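Local coordinates for protein DNA polymerase (Bacillus phage phi29, PDB 2PYL) that replicates the viral DNA by protein-primed, processive strand-displacement synthesis and, in its natural form, proofreads with a 3'-5' exonuclease, at residues 247-252 against 484-489; 287-292 against 323-328; 555-560 against 568-573. The protein carries 2 engineered substitutions. One frame throughout, in Å; residues are numbered along the deposited sequence. Where two conformers were deposited one is given.

Interaction 1 (247-252 against 484-489). With MG (magnesium ion), chain E.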
loop_
_atom_site.group_PDB
_atom_site.type_symbol
_atom_site.label_atom_id
_atom_site.label_comp_id
_atom_site.label_asym_id
_atom_site.label_seq_id
_atom_site.Cartn_x
_atom_site.Cartn_y
_atom_site.Cartn_z
ATOM N N VAL C 247 -12.300 -14.003 -15.275
ATOM C CA VAL C 247 -11.142 -13.262 -14.796
ATOM C C VAL C 247 -9.983 -14.216 -14.585
ATOM O O VAL C 247 -10.129 -15.271 -13.954
ATOM C CB VAL C 247 -11.436 -12.519 -13.468
ATOM C CG1 VAL C 247 -10.215 -11.670 -13.042
ATOM C CG2 VAL C 247 -12.699 -11.664 -13.626
ATOM N N PHE C 248 -8.843 -13.848 -15.157
ATOM C CA PHE C 248 -7.597 -14.547 -14.933
ATOM C C PHE C 248 -6.709 -13.661 -14.084
ATOM O O PHE C 248 -6.607 -12.461 -14.330
ATOM C CB PHE C 248 -6.899 -14.884 -16.244
ATOM C CG PHE C 248 -7.578 -15.973 -17.033
ATOM C CD1 PHE C 248 -8.594 -15.670 -17.932
ATOM C CD2 PHE C 248 -7.200 -17.299 -16.881
ATOM C CE1 PHE C 248 -9.223 -16.670 -18.659
ATOM C CE2 PHE C 248 -7.829 -18.303 -17.612
ATOM C CZ PHE C 248 -8.842 -17.979 -18.500
ATOM N N ASP C 249 -6.064 -14.262 -13.096
ATOM C CA ASP C 249 -5.272 -13.531 -12.111
ATOM C C ASP C 249 -3.919 -14.197 -11.947
ATOM O O ASP C 249 -3.863 -15.371 -11.601
ATOM C CB ASP C 249 -5.989 -13.568 -10.752
ATOM C CG ASP C 249 -5.940 -12.248 -10.030
ATOM O OD1 ASP C 249 -6.457 -11.283 -10.615
ATOM O OD2 ASP C 249 -5.431 -12.158 -8.887
ATOM N N VAL C 250 -2.836 -13.453 -12.160
ATOM C CA VAL C 250 -1.502 -14.023 -11.967
ATOM C C VAL C 250 -1.243 -14.378 -10.496
ATOM O O VAL C 250 -1.610 -13.630 -9.587
ATOM C CB VAL C 250 -0.371 -13.118 -12.497
ATOM C CG1 VAL C 250 0.980 -13.815 -12.331
ATOM C CG2 VAL C 250 -0.579 -12.784 -13.965
ATOM N N ASN C 251 -0.635 -15.538 -10.270
ATOM C CA ASN C 251 -0.267 -15.965 -8.926
ATOM C C ASN C 251 0.977 -15.187 -8.518
ATOM O O ASN C 251 2.083 -15.486 -8.977
ATOM C CB ASN C 251 -0.028 -17.484 -8.867
ATOM C CG ASN C 251 -1.237 -18.297 -9.351
ATOM O OD1 ASN C 251 -2.366 -18.059 -8.934
ATOM N ND2 ASN C 251 -0.997 -19.245 -10.251
ATOM N N SER C 252 0.764 -14.156 -7.693
ATOM C CA SER C 252 1.818 -13.269 -7.167
ATOM C C SER C 252 2.730 -12.692 -8.253
ATOM O O SER C 252 3.870 -13.107 -8.399
ATOM C CB SER C 252 2.643 -13.996 -6.097
ATOM O OG SER C 252 1.821 -14.382 -5.013
ATOM N N ALA C 484 -4.175 -17.808 -12.979
ATOM C CA ALA C 484 -5.255 -18.584 -12.399
ATOM C C ALA C 484 -6.546 -18.084 -13.016
ATOM O O ALA C 484 -6.785 -16.881 -13.042
ATOM C CB ALA C 484 -5.289 -18.391 -10.881
ATOM N N HIS C 485 -7.366 -18.994 -13.533
ATOM C CA HIS C 485 -8.772 -18.686 -13.783
ATOM C C HIS C 485 -9.421 -18.512 -12.408
ATOM O O HIS C 485 -9.710 -19.490 -11.706
ATOM C CB HIS C 485 -9.446 -19.803 -14.593
ATOM C CG HIS C 485 -10.911 -19.595 -14.822
ATOM N ND1 HIS C 485 -11.776 -20.635 -15.076
ATOM C CD2 HIS C 485 -11.664 -18.469 -14.832
ATOM C CE1 HIS C 485 -12.997 -20.159 -15.241
ATOM N NE2 HIS C 485 -12.958 -18.849 -15.093
ATOM N N GLU C 486 -9.622 -17.261 -12.008
ATOM C CA GLU C 486 -10.042 -16.970 -10.642
ATOM C C GLU C 486 -11.549 -17.063 -10.480
ATOM O O GLU C 486 -12.036 -17.646 -9.508
ATOM C CB GLU C 486 -9.582 -15.585 -10.205
ATOM C CG GLU C 486 -9.944 -15.305 -8.744
ATOM C CD GLU C 486 -9.391 -13.992 -8.230
ATOM O OE1 GLU C 486 -9.583 -12.950 -8.915
ATOM O OE2 GLU C 486 -8.776 -14.015 -7.135
ATOM N N SER C 487 -12.282 -16.464 -11.414
ATOM C CA SER C 487 -13.725 -16.484 -11.352
ATOM C C SER C 487 -14.382 -16.412 -12.722
ATOM O O SER C 487 -13.735 -16.140 -13.721
ATOM C CB SER C 487 -14.236 -15.354 -10.448
ATOM O OG SER C 487 -13.849 -14.088 -10.920
ATOM N N THR C 488 -15.683 -16.693 -12.727
ATOM C CA THR C 488 -16.538 -16.531 -13.888
ATOM C C THR C 488 -17.767 -15.745 -13.422
ATOM O O THR C 488 -18.307 -16.010 -12.353
ATOM C CB THR C 488 -16.945 -17.913 -14.469
ATOM O OG1 THR C 488 -15.768 -18.618 -14.877
ATOM C CG2 THR C 488 -17.878 -17.774 -15.667
ATOM N N PHE C 489 -18.172 -14.751 -14.205
ATOM C CA PHE C 489 -19.345 -13.951 -13.870
ATOM C C PHE C 489 -20.500 -14.185 -14.852
ATOM O O PHE C 489 -20.290 -14.574 -15.996
ATOM C CB PHE C 489 -19.008 -12.455 -13.701
ATOM C CG PHE C 489 -18.356 -11.800 -14.909
ATOM C CD1 PHE C 489 -19.126 -11.337 -15.977
ATOM C CD2 PHE C 489 -16.980 -11.600 -14.944
ATOM C CE1 PHE C 489 -18.528 -10.723 -17.077
ATOM C CE2 PHE C 489 -16.371 -10.978 -16.040
ATOM C CZ PHE C 489 -17.154 -10.539 -17.105
HETATM MG MG MG E . -4.942 -10.077 -8.082
HETATM O O HOH W 1 -8.611 -10.185 -9.638
HETATM O O HOH W 2 -8.000 -11.036 -7.449
HETATM O O HOH W 3 -5.715 -11.177 -6.318
#

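Interaction 2 (287-292 against 323-328)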
loop_
_atom_site.group_PDB
_atom_site.type_symbol
_atom_site.label_atom_id
_atom_site.label_comp_id
_atom_site.label_asym_id
_atom_site.label_seq_id
_atom_site.Cartn_x
_atom_site.Cartn_y
_atom_site.Cartn_z
ATOM N N HIS C 287 16.677 6.651 -22.923
ATOM C CA HIS C 287 15.978 7.904 -23.142
ATOM C C HIS C 287 15.757 8.086 -24.645
ATOM O O HIS C 287 16.715 8.128 -25.429
ATOM C CB HIS C 287 16.782 9.072 -22.569
ATOM C CG HIS C 287 16.115 10.402 -22.732
ATOM N ND1 HIS C 287 16.772 11.593 -22.517
ATOM C CD2 HIS C 287 14.849 10.728 -23.094
ATOM C CE1 HIS C 287 15.936 12.595 -22.733
ATOM N NE2 HIS C 287 14.761 12.097 -23.081
ATOM N N ILE C 288 14.494 8.202 -25.034
ATOM C CA ILE C 288 14.097 8.283 -26.442
ATOM C C ILE C 288 13.140 9.459 -26.653
ATOM O O ILE C 288 12.292 9.715 -25.805
ATOM C CB ILE C 288 13.445 6.922 -26.907
ATOM C CG1 ILE C 288 13.185 6.895 -28.410
ATOM C CG2 ILE C 288 12.136 6.638 -26.166
ATOM C CD1 ILE C 288 12.934 5.490 -28.956
ATOM N N ARG C 289 13.318 10.196 -27.755
ATOM C CA ARG C 289 12.294 11.136 -28.237
ATOM C C ARG C 289 11.645 10.592 -29.507
ATOM O O ARG C 289 12.330 10.103 -30.401
ATOM C CB ARG C 289 12.866 12.513 -28.549
ATOM C CG ARG C 289 13.778 13.100 -27.502
ATOM C CD ARG C 289 13.985 14.585 -27.793
ATOM N NE ARG C 289 12.840 15.346 -27.316
ATOM C CZ ARG C 289 12.324 16.426 -27.882
ATOM N NH1 ARG C 289 12.828 16.929 -29.009
ATOM N NH2 ARG C 289 11.272 17.007 -27.316
ATOM N N CYS C 290 10.324 10.682 -29.596
ATOM C CA CYS C 290 9.621 10.187 -30.785
ATOM C C CYS C 290 8.149 10.592 -30.845
ATOM O O CYS C 290 7.557 11.048 -29.866
ATOM C CB CYS C 290 9.718 8.652 -30.875
ATOM S SG CYS C 290 8.682 7.797 -29.670
ATOM N N GLU C 291 7.576 10.415 -32.026
ATOM C CA GLU C 291 6.137 10.399 -32.201
ATOM C C GLU C 291 5.718 8.954 -32.478
ATOM O O GLU C 291 6.534 8.130 -32.893
ATOM C CB GLU C 291 5.721 11.341 -33.326
ATOM C CG GLU C 291 6.201 12.758 -33.092
ATOM C CD GLU C 291 5.824 13.693 -34.210
ATOM O OE1 GLU C 291 6.709 14.067 -35.015
ATOM O OE2 GLU C 291 4.644 14.059 -34.289
ATOM N N PHE C 292 4.452 8.645 -32.212
ATOM C CA PHE C 292 3.954 7.272 -32.309
ATOM C C PHE C 292 2.475 7.223 -32.704
ATOM O O PHE C 292 1.702 8.108 -32.354
ATOM C CB PHE C 292 4.194 6.507 -30.993
ATOM C CG PHE C 292 3.552 7.149 -29.786
ATOM C CD1 PHE C 292 2.191 6.965 -29.516
ATOM C CD2 PHE C 292 4.313 7.952 -28.919
ATOM C CE1 PHE C 292 1.596 7.578 -28.413
ATOM C CE2 PHE C 292 3.729 8.554 -27.817
ATOM C CZ PHE C 292 2.369 8.378 -27.559
ATOM N N ILE C 323 6.028 15.770 -29.786
ATOM C CA ILE C 323 7.164 14.866 -29.586
ATOM C C ILE C 323 7.160 14.387 -28.142
ATOM O O ILE C 323 7.177 15.197 -27.216
ATOM C CB ILE C 323 8.543 15.574 -29.881
ATOM C CG1 ILE C 323 8.562 16.196 -31.276
ATOM C CG2 ILE C 323 9.707 14.596 -29.760
ATOM C CD1 ILE C 323 9.726 17.221 -31.496
ATOM N N ALA C 324 7.137 13.074 -27.946
ATOM C CA ALA C 324 7.166 12.489 -26.615
ATOM C C ALA C 324 8.608 12.225 -26.199
ATOM O O ALA C 324 9.384 11.677 -26.963
ATOM C CB ALA C 324 6.342 11.206 -26.570
ATOM N N ASP C 325 8.956 12.673 -24.994
ATOM C CA ASP C 325 10.189 12.302 -24.302
ATOM C C ASP C 325 9.879 11.128 -23.379
ATOM O O ASP C 325 9.074 11.262 -22.472
ATOM C CB ASP C 325 10.679 13.461 -23.426
ATOM C CG ASP C 325 11.779 14.261 -24.065
ATOM O OD1 ASP C 325 12.956 13.988 -23.754
ATOM O OD2 ASP C 325 11.468 15.170 -24.859
ATOM N N LEU C 326 10.528 9.990 -23.589
ATOM C CA LEU C 326 10.240 8.789 -22.808
ATOM C C LEU C 326 11.514 8.128 -22.297
ATOM O O LEU C 326 12.511 8.032 -23.007
ATOM C CB LEU C 326 9.460 7.779 -23.645
ATOM C CG LEU C 326 8.184 8.259 -24.330
ATOM C CD1 LEU C 326 7.673 7.196 -25.296
ATOM C CD2 LEU C 326 7.136 8.605 -23.303
ATOM N N TRP C 327 11.468 7.681 -21.050
ATOM C CA TRP C 327 12.544 6.893 -20.469
ATOM C C TRP C 327 12.037 5.478 -20.281
ATOM O O TRP C 327 11.057 5.277 -19.612
ATOM C CB TRP C 327 12.984 7.497 -19.144
ATOM C CG TRP C 327 13.661 8.821 -19.303
ATOM C CD1 TRP C 327 13.068 10.022 -19.597
ATOM C CD2 TRP C 327 15.062 9.087 -19.159
ATOM N NE1 TRP C 327 14.023 11.011 -19.642
ATOM C CE2 TRP C 327 15.252 10.462 -19.381
ATOM C CE3 TRP C 327 16.180 8.286 -18.875
ATOM C CZ2 TRP C 327 16.522 11.067 -19.319
ATOM C CZ3 TRP C 327 17.449 8.890 -18.815
ATOM C CH2 TRP C 327 17.604 10.267 -19.033
ATOM N N LEU C 328 12.707 4.507 -20.883
ATOM C CA LEU C 328 12.138 3.176 -21.052
ATOM C C LEU C 328 13.156 2.081 -20.822
ATOM O O LEU C 328 14.245 2.128 -21.381
ATOM C CB LEU C 328 11.612 2.988 -22.495
ATOM C CG LEU C 328 10.445 3.838 -22.983
ATOM C CD1 LEU C 328 10.226 3.588 -24.479
ATOM C CD2 LEU C 328 9.182 3.563 -22.160
#

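Interaction 3 (555-560 against 568-573). With nucleotides of chain B.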
loop_
_atom_site.group_PDB
_atom_site.type_symbol
_atom_site.label_atom_id
_atom_site.label_comp_id
_atom_site.label_asym_id
_atom_site.label_seq_id
_atom_site.Cartn_x
_atom_site.Cartn_y
_atom_site.Cartn_z
ATOM N N LYS C 555 -19.188 8.696 3.324
ATOM C CA LYS C 555 -17.737 8.487 3.340
ATOM C C LYS C 555 -17.121 9.198 4.551
ATOM O O LYS C 555 -17.178 10.421 4.642
ATOM C CB LYS C 555 -17.087 8.974 2.039
ATOM C CG LYS C 555 -15.599 8.632 1.936
ATOM C CD LYS C 555 -15.036 8.972 0.568
ATOM C CE LYS C 555 -13.579 8.558 0.441
ATOM N NZ LYS C 555 -13.055 8.614 -0.968
ATOM N N PRO C 556 -16.560 8.426 5.500
ATOM C CA PRO C 556 -15.939 9.037 6.661
ATOM C C PRO C 556 -14.695 9.804 6.263
ATOM O O PRO C 556 -13.867 9.273 5.508
ATOM C CB PRO C 556 -15.538 7.832 7.527
ATOM C CG PRO C 556 -16.310 6.689 6.992
ATOM C CD PRO C 556 -16.475 6.956 5.557
ATOM N N LYS C 557 -14.579 11.043 6.741
ATOM C CA LYS C 557 -13.338 11.797 6.593
ATOM C C LYS C 557 -12.891 12.434 7.912
ATOM O O LYS C 557 -13.703 13.049 8.619
ATOM C CB LYS C 557 -13.437 12.843 5.478
ATOM C CG LYS C 557 -14.153 14.149 5.810
ATOM C CD LYS C 557 -13.778 15.219 4.783
ATOM C CE LYS C 557 -13.882 16.625 5.345
ATOM N NZ LYS C 557 -13.073 17.591 4.527
ATOM N N PRO C 558 -11.587 12.304 8.231
ATOM C CA PRO C 558 -11.038 12.864 9.456
ATOM C C PRO C 558 -10.779 14.364 9.333
ATOM O O PRO C 558 -9.978 14.787 8.507
ATOM C CB PRO C 558 -9.738 12.087 9.649
ATOM C CG PRO C 558 -9.310 11.698 8.291
ATOM C CD PRO C 558 -10.548 11.633 7.422
ATOM N N VAL C 559 -11.478 15.139 10.157
ATOM C CA VAL C 559 -11.396 16.589 10.186
ATOM C C VAL C 559 -10.624 17.012 11.449
ATOM O O VAL C 559 -10.998 16.641 12.567
ATOM C CB VAL C 559 -12.823 17.188 10.225
ATOM C CG1 VAL C 559 -12.793 18.713 10.218
ATOM C CG2 VAL C 559 -13.660 16.647 9.054
ATOM N N GLN C 560 -9.544 17.771 11.267
ATOM C CA GLN C 560 -8.817 18.367 12.383
ATOM C C GLN C 560 -9.652 19.479 12.988
ATOM O O GLN C 560 -9.990 20.463 12.323
ATOM C CB GLN C 560 -7.476 18.954 11.930
ATOM C CG GLN C 560 -6.473 17.946 11.387
ATOM C CD GLN C 560 -5.924 16.961 12.426
ATOM O OE1 GLN C 560 -5.447 15.897 12.059
ATOM N NE2 GLN C 560 -5.971 17.315 13.700
ATOM N N VAL C 568 -16.169 12.847 10.121
ATOM C CA VAL C 568 -17.440 13.411 9.664
ATOM C C VAL C 568 -17.784 12.811 8.292
ATOM O O VAL C 568 -16.898 12.652 7.423
ATOM C CB VAL C 568 -17.378 14.951 9.599
ATOM C CG1 VAL C 568 -18.740 15.525 9.289
ATOM C CG2 VAL C 568 -16.861 15.519 10.921
ATOM N N ASP C 569 -19.054 12.456 8.109
ATOM C CA ASP C 569 -19.507 11.843 6.858
ATOM C C ASP C 569 -19.528 12.861 5.716
ATOM O O ASP C 569 -20.198 13.897 5.791
ATOM C CB ASP C 569 -20.883 11.184 7.013
ATOM C CG ASP C 569 -20.817 9.803 7.675
ATOM O OD1 ASP C 569 -19.827 9.065 7.490
ATOM O OD2 ASP C 569 -21.785 9.436 8.373
ATOM N N ASP C 570 -18.772 12.530 4.666
ATOM C CA ASP C 570 -18.638 13.320 3.446
ATOM C C ASP C 570 -19.269 12.540 2.271
ATOM O O ASP C 570 -19.424 11.314 2.331
ATOM C CB ASP C 570 -17.139 13.587 3.198
ATOM C CG ASP C 570 -16.866 14.461 1.956
ATOM O OD1 ASP C 570 -17.513 15.533 1.793
ATOM O OD2 ASP C 570 -15.977 14.068 1.152
ATOM N N THR C 571 -19.634 13.268 1.218
ATOM C CA THR C 571 -20.242 12.681 0.027
ATOM C C THR C 571 -19.207 11.972 -0.855
ATOM O O THR C 571 -18.056 12.401 -0.944
ATOM C CB THR C 571 -20.971 13.764 -0.805
ATOM O OG1 THR C 571 -21.801 14.558 0.055
ATOM C CG2 THR C 571 -21.837 13.131 -1.882
ATOM N N PHE C 572 -19.630 10.882 -1.488
ATOM C CA PHE C 572 -18.854 10.212 -2.534
ATOM C C PHE C 572 -19.737 10.042 -3.777
ATOM O O PHE C 572 -20.778 9.398 -3.711
ATOM C CB PHE C 572 -18.345 8.844 -2.089
ATOM C CG PHE C 572 -17.663 8.068 -3.196
ATOM C CD1 PHE C 572 -16.294 8.122 -3.355
ATOM C CD2 PHE C 572 -18.407 7.308 -4.098
ATOM C CE1 PHE C 572 -15.686 7.429 -4.372
ATOM C CE2 PHE C 572 -17.795 6.617 -5.113
ATOM C CZ PHE C 572 -16.438 6.674 -5.251
ATOM N N THR C 573 -19.296 10.603 -4.903
ATOM C CA THR C 573 -20.055 10.600 -6.157
ATOM C C THR C 573 -19.217 10.080 -7.318
ATOM O O THR C 573 -18.080 10.504 -7.514
ATOM C CB THR C 573 -20.524 12.009 -6.545
ATOM O OG1 THR C 573 -21.048 12.678 -5.392
ATOM C CG2 THR C 573 -21.596 11.947 -7.648
ATOM P P DC B 10 -17.692 13.921 -4.892
ATOM O OP1 DC B 10 -18.998 13.636 -4.262
ATOM O OP2 DC B 10 -17.667 14.499 -6.247
ATOM O "O5'" DC B 10 -16.818 14.889 -3.968
ATOM C "C5'" DC B 10 -16.536 14.629 -2.595
ATOM C "C4'" DC B 10 -15.795 15.791 -1.942
ATOM O "O4'" DC B 10 -14.379 15.698 -2.247
ATOM C "C3'" DC B 10 -16.210 17.190 -2.387
ATOM O "O3'" DC B 10 -16.098 18.089 -1.312
ATOM C "C2'" DC B 10 -15.190 17.526 -3.457
ATOM C "C1'" DC B 10 -13.949 16.918 -2.813
ATOM N N1 DC B 10 -12.808 16.645 -3.728
ATOM C C2 DC B 10 -11.512 16.616 -3.192
ATOM O O2 DC B 10 -11.334 16.828 -1.983
ATOM N N3 DC B 10 -10.479 16.368 -4.026
ATOM C C4 DC B 10 -10.678 16.152 -5.323
ATOM N N4 DC B 10 -9.615 15.911 -6.098
ATOM C C5 DC B 10 -11.987 16.169 -5.889
ATOM C C6 DC B 10 -13.007 16.420 -5.063
ATOM P P DG B 9 -14.443 10.276 -9.367
ATOM O OP1 DG B 9 -15.814 9.937 -9.782
ATOM O OP2 DG B 9 -13.644 11.170 -10.228
ATOM O "O5'" DG B 9 -14.599 10.885 -7.916
ATOM C "C5'" DG B 9 -15.084 10.058 -6.879
ATOM C "C4'" DG B 9 -15.346 10.876 -5.643
ATOM O "O4'" DG B 9 -14.058 11.022 -4.997
ATOM C "C3'" DG B 9 -15.901 12.284 -5.866
ATOM O "O3'" DG B 9 -16.834 12.587 -4.859
ATOM C "C2'" DG B 9 -14.673 13.181 -5.786
ATOM C "C1'" DG B 9 -13.777 12.407 -4.837
ATOM N N9 DG B 9 -12.351 12.548 -5.086
ATOM C C8 DG B 9 -11.690 12.351 -6.268
ATOM N N7 DG B 9 -10.403 12.516 -6.159
ATOM C C5 DG B 9 -10.202 12.841 -4.821
ATOM C C6 DG B 9 -9.023 13.157 -4.085
ATOM O O6 DG B 9 -7.848 13.213 -4.474
ATOM N N1 DG B 9 -9.301 13.415 -2.743
ATOM C C2 DG B 9 -10.544 13.386 -2.175
ATOM N N2 DG B 9 -10.642 13.675 -0.874
ATOM N N3 DG B 9 -11.639 13.098 -2.855
ATOM C C4 DG B 9 -11.400 12.846 -4.153
#

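Interaction 1 (247-252 against 484-489)
In the palm of this family-B polymerase, Asp249 and Glu486 stand beside the catalytic metal site on two antiparallel strands joined through a classic beta bulge, with Glu486 and Ser487 both facing Val247. Val247 N bonds to Ser487 O, while Val247 O accepts from Glu486 N at 2.8 Å. Beyond the bulge, Asp249 and Ala484 exchange a pair of backbone bonds, Asp249 N to Ala484 O measuring 2.7 Å. Glu486 has CG anti to its backbone nitrogen (chi1 -177°), and its extended chain runs alongside Asp249, pointing the same way. The two carboxylates are stacked with planes 22° apart and Asp249 OD1 3.9 Å from Glu486 OE1. Two waters lie between the acids, one within bonding distance of Asp249 OD1 (2.6 Å) and of Glu486 OE1, the other of Glu486 OE1 and Asp249 OD2, though they have more acceptors in reach than protons to give. Asp249 OD2 binds the magnesium ion at 2.3 Å, which probably places Glu486 in the second shell of the metal site. On the face opposite to Asp249, Phe248 and His485, a non-hydrogen-bonded pair, meet with their rings at a slant, planes 33° apart, and Phe248 CE2 rests on His485 CB at 3.7 Å. The Ala484 methyl meets Asn251 OD1, while Asn251 ND2 is held by the carbonyls of Lys479 and Asp476. Strand 245-250 runs between the edge strand 483-489 and strand 459-463, on which Phe248 packs against Ile460 and Leu462. Asp458, just before the latter strand, shares the magnesium ion, and Val247 leans on Gln502 of strand 499-508.

Interaction 2 (287-292 against 323-328)
Strands 287-292 and 324-328 run antiparallel at 150°, with His287 facing Trp327, Arg289 facing Asp325, and paired backbone bonds joining Ile288 to Leu326 and Cys290 to Ala324. They belong to the curled antiparallel sheet of TPR1 (terminal-protein region 1), an insertion of protein-primed family-B polymerases, where strand 340-356 flanks the other edge of strand 283-294. One face carries polar and aromatic groups centred on the Asp325 carboxylate. His287 NE2 reaches diagonally to Asp325 OD1 at 2.7 Å, the oxygen met on its anti side and lying in the imidazole plane. Arg289 grips the other oxygen side-on: NE (2.8 Å) and NH2 (3.1 Å) both bond to Asp325 OD2 in a salt bridge. The carboxylate thus accepts from both neighbours, one at each oxygen, and would probably favour a protonated His287. With its CG anti to the backbone nitrogen (chi1 -179°), His287 stacks, offset, on the five-membered ring of Trp327, planes 14° apart, and its CB sits squarely over the six-membered ring, a CH-pi contact. Ile323 CG2 covers the guanidinium of Arg289, 3.7 Å from CZ. The opposite face is apolar: Ile288 CG2 touches Leu326 CB at 3.8 Å and also Leu328 CD1, and from helix 330-339 Leu333 meets Ile288 and Leu328 while Met336 meets Leu326 and Leu328. The Ala324 methyl meets the edge of the Phe292 ring, CB 3.9 Å from CE2.

Interaction 3 (555-560 against 568-573)
Lys555 and Asp570 form a tightly bonded pair in a beta hairpin. Lys555 O takes Asp570 N at 2.6 Å and Lys555 N returns a bond to Asp570 O; two residues on, Lys557 N to Val568 O and Val568 N to Lys557 O are both 2.9 Å. Beside this ladder Lys555 CB lies 3.3 Å from the carbonyl oxygen Asp570 O, and Lys557 CG packs on Asp570 CB. Val559 CG2 touches Val568 CG2 at 3.9 Å. The Lys555 chain, extended from a CG anti to its backbone nitrogen (chi1 -173°), carries NZ to the edge of the Phe572 ring, where the carbonyl of Gly532 binds it. By contrast, the face bearing Pro556 and Asp569 is loose and exposed to solvent: the pair makes no hydrogen bond across the strands, and Asp569 OD1 merely comes within 3.9 Å of Pro556 N. Lys557 and Asp570 form no salt bridge, their charged ends staying well apart. The end of strand 568-573 turns to DNA. Thr573 N donates to O3' of DG9 of chain B at 3.2 Å, and Thr573 OG1, also bonded to Ser551 OG, makes a short bond of 2.5 Å to OP1 of DC10 of chain B, so backbone and side chain together hold one phosphodiester linkage. Phe572 CE1 rests near the sugar of DG9 of chain B, and Asp570 OD2 approaches the sugar of DC10 of chain B. Such a long two-stranded hairpin along the DNA backbone is the thumb of phi29 polymerase, unlike the mostly helical thumbs of many other polymerases.

In the fold
Following the chain from the N terminus, the exonuclease region comes first and holds none of the three contacts. Interaction 1 then opens at 247-252 beside the catalytic magnesium and closes at 484-489, some 230 residues later. Interaction 2 falls entirely within that span, closing a loop of only 30 residues in a separate curled sheet; the centres of the two contacts are about 34 Å apart. Interaction 3 follows in series near the C terminus, a local hairpin in contact with DNA, its centre about 34 Å from that of interaction 1 and about 41 Å from that of interaction 2. None touches another: each joins strands within one part, the palm, the TPR1 sheet and the thumb.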